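Side-chain contacts in lysozyme C (Equus asinus, PDB 5XUW), which hydrolyses the beta-1,4 linkages between N-acetylmuramic acid and N-acetylglucosamine in bacterial peptidoglycan and binds one calcium ion per monomer: residues Asp86-Asp89 against Asp90-Cys94; Cys76-Cys80 against Ser81-Asp85. All blocks are in the same frame, centred on the assembly; numbering follows the deposited sequence.

Interaction 1 of 2, residues Asp86-Asp89 against Asp90-Cys94. With CA (calcium ion), chain C.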
loop_
_atom_site.group_PDB
_atom_site.type_symbol
_atom_site.label_atom_id
_atom_site.label_comp_id
_atom_site.label_asym_id
_atom_site.label_seq_id
_atom_site.Cartn_x
_atom_site.Cartn_y
_atom_site.Cartn_z
ATOM N N ASP A 86 -0.754 -5.874 12.795
ATOM C CA ASP A 86 -1.474 -6.839 11.958
ATOM C C ASP A 86 -2.667 -6.216 11.246
ATOM O O ASP A 86 -3.033 -6.680 10.165
ATOM C CB ASP A 86 -1.961 -8.040 12.778
ATOM C CG ASP A 86 -0.846 -8.991 13.160
ATOM O OD1 ASP A 86 0.333 -8.715 12.860
ATOM O OD2 ASP A 86 -1.160 -10.047 13.745
ATOM N N ASN A 87 -3.291 -5.207 11.860
ATOM C CA ASN A 87 -4.516 -4.640 11.318
ATOM C C ASN A 87 -4.170 -3.536 10.332
ATOM O O ASN A 87 -3.362 -2.683 10.649
ATOM C CB ASN A 87 -5.404 -4.106 12.429
ATOM C CG ASN A 87 -6.802 -3.806 11.934
ATOM O OD1 ASN A 87 -7.646 -4.701 11.825
ATOM N ND2 ASN A 87 -7.047 -2.561 11.608
ATOM N N ILE A 88 -4.786 -3.548 9.151
ATOM C CA ILE A 88 -4.390 -2.625 8.073
ATOM C C ILE A 88 -5.429 -1.548 7.762
ATOM O O ILE A 88 -5.314 -0.855 6.759
ATOM C CB ILE A 88 -4.002 -3.376 6.771
ATOM C CG1 ILE A 88 -5.182 -4.149 6.172
ATOM C CG2 ILE A 88 -2.829 -4.303 7.031
ATOM C CD1 ILE A 88 -4.966 -4.557 4.727
ATOM N N ASP A 89 -6.440 -1.395 8.607
ATOM C CA ASP A 89 -7.443 -0.358 8.389
ATOM C C ASP A 89 -6.837 1.035 8.283
ATOM O O ASP A 89 -7.217 1.798 7.389
ATOM C CB ASP A 89 -8.522 -0.381 9.474
ATOM C CG ASP A 89 -9.432 -1.598 9.375
ATOM O OD1 ASP A 89 -9.328 -2.362 8.393
ATOM O OD2 ASP A 89 -10.250 -1.805 10.299
ATOM N N ASP A 90 -5.899 1.359 9.177
ATOM C CA ASP A 90 -5.253 2.674 9.129
ATOM C C ASP A 90 -4.276 2.775 7.952
ATOM O O ASP A 90 -4.151 3.847 7.328
ATOM C CB ASP A 90 -4.630 3.101 10.471
ATOM C CG ASP A 90 -3.711 2.062 11.081
ATOM O OD1 ASP A 90 -3.314 1.101 10.388
ATOM O OD2 ASP A 90 -3.388 2.204 12.290
ATOM N N ASP A 91 -3.632 1.662 7.607
ATOM C CA ASP A 91 -2.820 1.593 6.363
ATOM C C ASP A 91 -3.679 1.889 5.137
ATOM O O ASP A 91 -3.269 2.643 4.230
ATOM C CB ASP A 91 -2.164 0.222 6.163
ATOM C CG ASP A 91 -1.299 -0.205 7.327
ATOM O OD1 ASP A 91 -1.850 -0.395 8.425
ATOM O OD2 ASP A 91 -0.079 -0.392 7.134
ATOM N N ILE A 92 -4.873 1.300 5.110
ATOM C CA ILE A 92 -5.807 1.490 3.990
ATOM C C ILE A 92 -6.282 2.942 3.914
ATOM O O ILE A 92 -6.311 3.542 2.838
ATOM C CB ILE A 92 -7.020 0.543 4.105
ATOM C CG1 ILE A 92 -6.594 -0.899 3.796
ATOM C CG2 ILE A 92 -8.162 0.973 3.186
ATOM C CD1 ILE A 92 -7.581 -1.944 4.259
ATOM N N SER A 93 -6.688 3.494 5.045
ATOM C CA SER A 93 -7.108 4.895 5.063
ATOM C C SER A 93 -6.001 5.816 4.555
ATOM O O SER A 93 -6.288 6.757 3.820
ATOM C CB SER A 93 -7.572 5.320 6.447
ATOM O OG SER A 93 -6.584 5.037 7.399
ATOM N N CYS A 94 -4.747 5.525 4.910
ATOM C CA CYS A 94 -3.615 6.313 4.436
ATOM C C CYS A 94 -3.364 6.124 2.936
ATOM O O CYS A 94 -3.126 7.101 2.212
ATOM C CB CYS A 94 -2.354 5.994 5.242
ATOM S SG CYS A 94 -0.910 6.998 4.821
HETATM CA CA CA C . -1.882 -0.825 10.849
HETATM O O HOH W 1 -3.245 -0.508 12.751
HETATM O O HOH W 2 -0.375 -2.377 9.787
#

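Interaction 2 of 2, residues Cys76-Cys80 against Ser81-Asp85. With CA (calcium ion), chain C.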
loop_
_atom_site.group_PDB
_atom_site.type_symbol
_atom_site.label_atom_id
_atom_site.label_comp_id
_atom_site.label_asym_id
_atom_site.label_seq_id
_atom_site.Cartn_x
_atom_site.Cartn_y
_atom_site.Cartn_z
ATOM N N CYS A 76 -1.048 11.608 6.635
ATOM C CA CYS A 76 -2.002 10.626 7.173
ATOM C C CYS A 76 -2.221 10.738 8.686
ATOM O O CYS A 76 -3.013 9.980 9.240
ATOM C CB CYS A 76 -1.566 9.202 6.813
ATOM S SG CYS A 76 -1.523 8.937 5.030
ATOM N N ASN A 77 -1.524 11.667 9.347
ATOM C CA ASN A 77 -1.729 11.946 10.769
ATOM C C ASN A 77 -1.570 10.679 11.609
ATOM O O ASN A 77 -2.463 10.289 12.366
ATOM C CB ASN A 77 -3.113 12.588 10.978
ATOM C CG ASN A 77 -3.310 13.130 12.381
ATOM O OD1 ASN A 77 -2.350 13.445 13.081
ATOM N ND2 ASN A 77 -4.566 13.236 12.797
ATOM N N ILE A 78 -0.428 10.021 11.447
ATOM C CA ILE A 78 -0.241 8.711 12.053
ATOM C C ILE A 78 1.228 8.391 12.314
ATOM O O ILE A 78 2.113 8.750 11.523
ATOM C CB ILE A 78 -0.920 7.632 11.172
ATOM C CG1 ILE A 78 -1.109 6.329 11.946
ATOM C CG2 ILE A 78 -0.160 7.406 9.866
ATOM C CD1 ILE A 78 -1.979 5.335 11.213
ATOM N N MET A 79 1.472 7.720 13.439
ATOM C CA MET A 79 2.792 7.210 13.773
ATOM C C MET A 79 3.130 6.058 12.835
ATOM O O MET A 79 2.285 5.195 12.596
ATOM C CB MET A 79 2.834 6.708 15.226
ATOM C CG MET A 79 3.986 7.257 16.029
ATOM S SD MET A 79 3.784 9.026 16.279
ATOM C CE MET A 79 5.364 9.428 17.017
ATOM N N CYS A 80 4.359 6.029 12.324
ATOM C CA CYS A 80 4.745 5.003 11.353
ATOM C C CYS A 80 4.668 3.583 11.920
ATOM O O CYS A 80 4.394 2.640 11.175
ATOM C CB CYS A 80 6.144 5.257 10.786
ATOM S SG CYS A 80 6.349 6.767 9.805
ATOM N N SER A 81 4.875 3.437 13.231
ATOM C CA SER A 81 4.754 2.134 13.906
ATOM C C SER A 81 3.380 1.474 13.759
ATOM O O SER A 81 3.284 0.241 13.768
ATOM C CB SER A 81 5.099 2.272 15.396
ATOM O OG SER A 81 4.283 3.250 16.017
ATOM N N LYS A 82 2.333 2.284 13.599
ATOM C CA LYS A 82 0.974 1.772 13.405
ATOM C C LYS A 82 0.746 1.179 12.014
ATOM O O LYS A 82 -0.317 0.622 11.739
ATOM C CB LYS A 82 -0.040 2.870 13.681
ATOM C CG LYS A 82 0.066 3.417 15.105
ATOM C CD LYS A 82 -0.630 4.753 15.260
ATOM C CE LYS A 82 -2.127 4.587 15.380
ATOM N NZ LYS A 82 -2.520 4.089 16.726
ATOM N N LEU A 83 1.740 1.310 11.138
ATOM C CA LEU A 83 1.730 0.653 9.836
ATOM C C LEU A 83 2.533 -0.652 9.849
ATOM O O LEU A 83 2.819 -1.200 8.790
ATOM C CB LEU A 83 2.288 1.619 8.784
ATOM C CG LEU A 83 1.620 2.999 8.766
ATOM C CD1 LEU A 83 2.363 3.944 7.833
ATOM C CD2 LEU A 83 0.153 2.877 8.375
ATOM N N LEU A 84 2.912 -1.134 11.034
ATOM C CA LEU A 84 3.654 -2.385 11.165
ATOM C C LEU A 84 2.903 -3.448 11.965
ATOM O O LEU A 84 3.424 -4.538 12.142
ATOM C CB LEU A 84 5.025 -2.118 11.791
ATOM C CG LEU A 84 5.995 -1.239 10.997
ATOM C CD1 LEU A 84 7.258 -1.004 11.811
ATOM C CD2 LEU A 84 6.340 -1.852 9.650
ATOM N N ASP A 85 1.696 -3.146 12.434
ATOM C CA ASP A 85 0.904 -4.122 13.202
ATOM C C ASP A 85 0.072 -4.984 12.249
ATOM O O ASP A 85 0.190 -4.858 11.021
ATOM C CB ASP A 85 0.041 -3.420 14.258
ATOM C CG ASP A 85 -1.041 -2.575 13.656
ATOM O OD1 ASP A 85 -0.810 -2.042 12.555
ATOM O OD2 ASP A 85 -2.116 -2.420 14.277
HETATM CA CA CA C . -1.882 -0.825 10.849
HETATM O O HOH W 2 -0.375 -2.377 9.787
HETATM O O HOH W 1 -3.245 -0.508 12.751
#

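Interaction 1 of 2, residues Asp86-Asp89 against Asp90-Cys94
Ile88 and Asp91 meet where the 86-89 loop runs into helix 89-100, and the calcium ion sits beside this junction. Ile88, the N-cap residue, takes the first helical bond on its carbonyl O, from Ile92 N at 2.7 Å, with the donor close to the extension of the C=O bond; one residue on, Asp89 O receives Ser93 N at 2.9 Å. Over this turn the two isoleucines touch through their ends, Ile88 CD1 lying 3.7 Å from Ile92 CD1. Ile88 reaches its neighbour because CG1 is held between its own backbone N and carbonyl carbon (chi1 64°). Leu8 and Leu12 of helix 5-14 also pack on Ile88.

On the metal side, Asn87 gives its backbone O (2.4 Å from the calcium), whereas Asp90 and Asp91 each give a single carboxylate oxygen. Their side chains leave the helix differently: Asp90 turns CG in between backbone N and carbonyl carbon (chi1 51°), while Asp91 sets CG opposite its carbonyl carbon (chi1 -56°). Asp90 OD1 and Asp91 OD1 thereby converge on the ion, 2.9 Å from each other. Asp90 OD2 instead accepts a weak hydrogen bond from water 1, itself a calcium ligand. Asp89 follows another course, its OD1 forming a salt bridge with Lys11. Further along, Ser93 OG donates to Asp90 O at 2.7 Å, on the same face of that carbonyl as Cys94 N.

Such close approach of two carboxylate oxygens is tolerable because both bind the same cation, which would offset their charge; without it, their mutual repulsion would probably disfavour this conformation.

Interaction 2 of 2, residues Cys76-Cys80 against Ser81-Asp85
Ile78 and Lys82 make the main side-chain contact of this tight turn: the aliphatic part of the lysine lies across the isoleucine, with Ile78 CG1 3.7 Å from Lys82 CD. The isoleucine is placed for this by a CG1 trans to the backbone N (chi1 -163°), and Ile78 CD1 reaches on to within 4.3 Å of Leu83 CD2. The lysine chain is extended through CD and then bends at both of its last torsions (chi3 78°, chi4 75°), which takes NZ away from 76-80.

Packing is closest on the inner side. Lys82 N donates to Met79 O at 3.1 Å and Leu83 N to Cys80 O at 3.0 Å, each N-H meeting its carbonyl from well above the carbonyl plane, as the tight winding of a 3-10 turn brings about. Leu83 CB rests on the same Cys80 O, and the buried Cys80 and Leu83 side chains both touch Tyr54 of strand 53-54. Cys80 is, moreover, paired in a disulfide with Cys65.

The outer side is looser. The side chain of Ser81, a solvent-exposed residue, meets that of Met79 through OG, 3.8 Å from Met79 CB; the end of the methionine leads away from 81-85, and its side chain also touches Lys66 and Asn68.

The carbonyl of Lys82 faces the metal, its O 2.3 Å from the calcium ion, so this residue binds through its backbone and not its ammonium group. Asp85 OD1 supplies a second ligand, while Asp85 OD2 and Asp85 O accept hydrogen bonds from the calcium-bound waters 1 and 2 respectively. A short 3-10 turn leading into a calcium-binding elbow of this kind characterises alpha-lactalbumins and the calcium-binding branch of the C-type lysozymes.

How the interactions relate
Followed from the N terminus, the chain reaches interaction 2 first and interaction 1 directly after it; the two stand in series, without nesting or crossing. Each closes only a short turn: 76-80 on 81-85 within the loop that follows strand 59-60, then 86-89 on 90-94 at the start of helix 89-100. The calcium ion joins them, drawing two protein ligands from 81-85 and three from Asn87, Asp90 and Asp91, with two waters completing seven. A disulfide between Cys76 and Cys94 bridges the outer ends of the pair, and Ile78 packs on Asp90. Loop and helix are thus tied both covalently and through the metal.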